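Long-range contact in putative peptidyl-arginine deiminase family protein (Campylobacter jejuni subsp. jejuni serotype O:2, PDB 6B10), which probably hydrolyses agmatine to N-carbamoylputrescine and ammonia, as an agmatine deiminase of putrescine biosynthesis: residues R265-F273 with P283-I293. Sequence-based numbering, arbitrary orientation.
Sequences RLGATYANF and PFYKDKNDEII
Tyr270 reaches from the loop 265-273 into the turn between strand 279-284 and helix 289-300, with Ile293 over one face of its ring and Tyr285 CE2 over the other. Its CG lies anti to the carbonyl carbon (chi1 -66°), which sends the ring along the start of the helix. Tyr270 CB meets Ile293 CD1 at 4.0 Å. CG and CD1 lie under the same isoleucine, whose CG1 makes a CH-pi contact 3.8 Å from the ring centroid. On the same face, Tyr270 CD2 packs on Ile293 CG2. Pro283 O lies at the ring edge, in plane, 3.1 Å from Tyr270 CD1. Tyr270 CE1 touches Tyr285 CD2 at 3.6 Å; the ring pair is oblique, its planes 54° apart. Tyr270 CE2 comes near Asn289 CB. At the tip, Tyr270 OH donates to Asp290 OD1 at 2.6 Å, on the anti side of the carboxylate and tilted 25° out of its plane.

Asp290 belongs to a capping box with Asp287 at the helix N-terminus. Asp287 OD1 accepts from Asn289 N through its anti lone pair. Asp290 OD1 also accepts from Tyr285 N, which comes from the opposite face of the carboxylate plane. Tyr270 OH ties the loop before strand 274-276 to the strand-to-helix connection of this pentein-family alpha/beta-propeller; Tyr285 N braces the turn itself.

Tyr285 carries the second link. Ala268 CB sits over the centre of its ring, 3.7 Å from the centroid. Tyr285 OH donates to Thr269 O at 2.7 Å from above the carbonyl plane, and Ser320 OG is a further hydrogen-bond partner of the hydroxyl. Pro283 CG packs against the same Thr269 O.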
# COMPACT_ATOMS: atom_id res chain seq x y z
N ARG A 265 20.17 -5.28 8.13
CA ARG A 265 19.18 -4.39 8.77
C ARG A 265 17.87 -4.30 7.97
O ARG A 265 17.87 -3.86 6.83
CB ARG A 265 19.73 -2.98 9.00
CG ARG A 265 18.77 -2.14 9.83
CD ARG A 265 19.22 -0.73 10.09
NE ARG A 265 18.24 -0.04 10.94
CZ ARG A 265 18.38 1.18 11.43
NH1 ARG A 265 19.46 1.90 11.18
NH2 ARG A 265 17.41 1.69 12.19
N LEU A 266 16.77 -4.68 8.61
CA LEU A 266 15.46 -4.73 7.97
C LEU A 266 14.77 -3.37 8.00
O LEU A 266 14.85 -2.65 8.99
CB LEU A 266 14.59 -5.77 8.68
CG LEU A 266 15.17 -7.18 8.71
CD1 LEU A 266 14.25 -8.13 9.47
CD2 LEU A 266 15.45 -7.71 7.31
N GLY A 267 14.09 -3.04 6.90
CA GLY A 267 13.44 -1.74 6.75
C GLY A 267 12.10 -1.69 7.46
O GLY A 267 11.05 -1.59 6.82
N ALA A 268 12.14 -1.75 8.79
CA ALA A 268 10.92 -1.73 9.59
C ALA A 268 10.35 -0.32 9.61
O ALA A 268 11.06 0.62 9.95
CB ALA A 268 11.21 -2.21 11.00
N THR A 269 9.08 -0.19 9.24
CA THR A 269 8.42 1.11 9.16
C THR A 269 6.94 0.98 9.54
O THR A 269 6.28 0.02 9.14
CB THR A 269 8.54 1.73 7.75
OG1 THR A 269 7.71 2.89 7.64
CG2 THR A 269 8.15 0.72 6.66
N TYR A 270 6.45 1.93 10.31
CA TYR A 270 5.06 1.92 10.74
C TYR A 270 4.13 2.57 9.72
O TYR A 270 2.90 2.48 9.83
CB TYR A 270 4.90 2.57 12.12
CG TYR A 270 5.58 1.79 13.25
CD1 TYR A 270 5.08 0.56 13.66
CD2 TYR A 270 6.70 2.30 13.91
CE1 TYR A 270 5.68 -0.16 14.68
CE2 TYR A 270 7.31 1.59 14.94
CZ TYR A 270 6.81 0.36 15.32
OH TYR A 270 7.42 -0.34 16.35
N ALA A 271 4.71 3.21 8.70
CA ALA A 271 3.92 3.85 7.64
C ALA A 271 3.26 2.83 6.70
O ALA A 271 2.30 3.17 5.99
CB ALA A 271 4.79 4.83 6.85
N ASN A 272 3.74 1.60 6.70
CA ASN A 272 3.20 0.55 5.82
C ASN A 272 1.94 -0.12 6.40
O ASN A 272 1.78 -1.35 6.33
CB ASN A 272 4.29 -0.49 5.54
CG ASN A 272 4.27 -1.00 4.12
OD1 ASN A 272 4.00 -2.17 3.87
ND2 ASN A 272 4.56 -0.12 3.17
N PHE A 273 1.06 0.69 6.98
CA PHE A 273 -0.24 0.22 7.46
C PHE A 273 -1.23 0.11 6.30
O PHE A 273 -0.92 0.50 5.17
CB PHE A 273 -0.80 1.12 8.58
CG PHE A 273 -0.73 2.60 8.30
CD1 PHE A 273 -1.36 3.18 7.20
CD2 PHE A 273 -0.06 3.45 9.19
CE1 PHE A 273 -1.30 4.55 6.97
CE2 PHE A 273 -0.01 4.81 8.97
CZ PHE A 273 -0.63 5.37 7.86
N PRO A 283 1.59 -2.40 11.17
CA PRO A 283 2.64 -3.37 11.44
C PRO A 283 3.22 -3.20 12.85
O PRO A 283 3.47 -2.07 13.28
CB PRO A 283 3.70 -3.08 10.37
CG PRO A 283 3.45 -1.69 9.92
CD PRO A 283 2.02 -1.36 10.21
N PHE A 284 3.37 -4.32 13.56
CA PHE A 284 4.06 -4.37 14.84
C PHE A 284 5.38 -5.11 14.61
O PHE A 284 5.45 -6.04 13.79
CB PHE A 284 3.21 -5.11 15.88
CG PHE A 284 2.26 -4.23 16.67
CD1 PHE A 284 1.92 -2.94 16.25
CD2 PHE A 284 1.68 -4.71 17.84
CE1 PHE A 284 1.05 -2.15 16.99
CE2 PHE A 284 0.80 -3.93 18.58
CZ PHE A 284 0.48 -2.65 18.16
N TYR A 285 6.42 -4.69 15.32
CA TYR A 285 7.76 -5.28 15.18
C TYR A 285 8.35 -5.75 16.52
O TYR A 285 9.55 -6.06 16.61
CB TYR A 285 8.68 -4.25 14.51
CG TYR A 285 8.20 -3.80 13.14
CD1 TYR A 285 8.19 -4.68 12.06
CD2 TYR A 285 7.77 -2.49 12.93
CE1 TYR A 285 7.75 -4.28 10.80
CE2 TYR A 285 7.33 -2.07 11.67
CZ TYR A 285 7.33 -2.97 10.61
OH TYR A 285 6.90 -2.56 9.36
N LYS A 286 7.50 -5.82 17.54
CA LYS A 286 7.90 -6.19 18.90
C LYS A 286 8.92 -5.21 19.48
O LYS A 286 9.99 -5.59 19.97
CB LYS A 286 8.40 -7.65 18.97
CG LYS A 286 7.41 -8.67 18.41
CD LYS A 286 6.07 -8.63 19.12
CE LYS A 286 5.12 -9.73 18.66
NZ LYS A 286 5.65 -11.10 18.90
N ASP A 287 8.56 -3.94 19.41
CA ASP A 287 9.36 -2.82 19.90
C ASP A 287 8.40 -1.92 20.65
O ASP A 287 7.21 -1.89 20.34
CB ASP A 287 9.99 -2.09 18.70
CG ASP A 287 10.83 -0.90 19.11
OD1 ASP A 287 10.27 0.16 19.47
OD2 ASP A 287 12.07 -1.00 19.03
N LYS A 288 8.91 -1.17 21.62
CA LYS A 288 8.07 -0.28 22.44
C LYS A 288 7.29 0.73 21.60
O LYS A 288 6.25 1.23 22.04
CB LYS A 288 8.91 0.45 23.50
CG LYS A 288 9.97 1.38 22.95
CD LYS A 288 10.62 2.19 24.07
CE LYS A 288 11.85 2.94 23.58
NZ LYS A 288 11.49 3.97 22.57
N ASN A 289 7.79 1.04 20.41
CA ASN A 289 7.12 2.00 19.53
C ASN A 289 5.83 1.47 18.91
O ASN A 289 5.02 2.27 18.46
CB ASN A 289 8.08 2.50 18.45
CG ASN A 289 9.17 3.40 19.01
OD1 ASN A 289 9.16 3.75 20.19
ND2 ASN A 289 10.10 3.78 18.17
N ASP A 290 5.65 0.15 18.89
CA ASP A 290 4.38 -0.47 18.49
C ASP A 290 3.23 0.19 19.25
O ASP A 290 2.22 0.60 18.67
CB ASP A 290 4.34 -1.97 18.82
CG ASP A 290 5.28 -2.81 17.97
OD1 ASP A 290 5.94 -2.31 17.04
OD2 ASP A 290 5.38 -4.01 18.26
N GLU A 291 3.40 0.26 20.57
CA GLU A 291 2.38 0.81 21.44
C GLU A 291 2.22 2.31 21.22
O GLU A 291 1.11 2.82 21.24
CB GLU A 291 2.72 0.54 22.91
CG GLU A 291 1.74 1.17 23.87
CD GLU A 291 1.88 0.70 25.31
OE1 GLU A 291 2.72 -0.19 25.58
OE2 GLU A 291 1.13 1.22 26.17
N ILE A 292 3.33 3.01 21.01
CA ILE A 292 3.29 4.46 20.83
C ILE A 292 2.53 4.83 19.56
O ILE A 292 1.67 5.72 19.58
CB ILE A 292 4.71 5.07 20.82
CG1 ILE A 292 5.36 4.91 22.21
CG2 ILE A 292 4.67 6.55 20.45
CD1 ILE A 292 6.79 5.38 22.28
N ILE A 293 2.84 4.15 18.45
CA ILE A 293 2.20 4.49 17.18
C ILE A 293 0.73 4.08 17.16
O ILE A 293 -0.09 4.80 16.62
CB ILE A 293 2.98 3.96 15.95
CG1 ILE A 293 3.05 2.43 15.91
CG2 ILE A 293 4.39 4.57 15.94
CD1 ILE A 293 2.13 1.81 14.89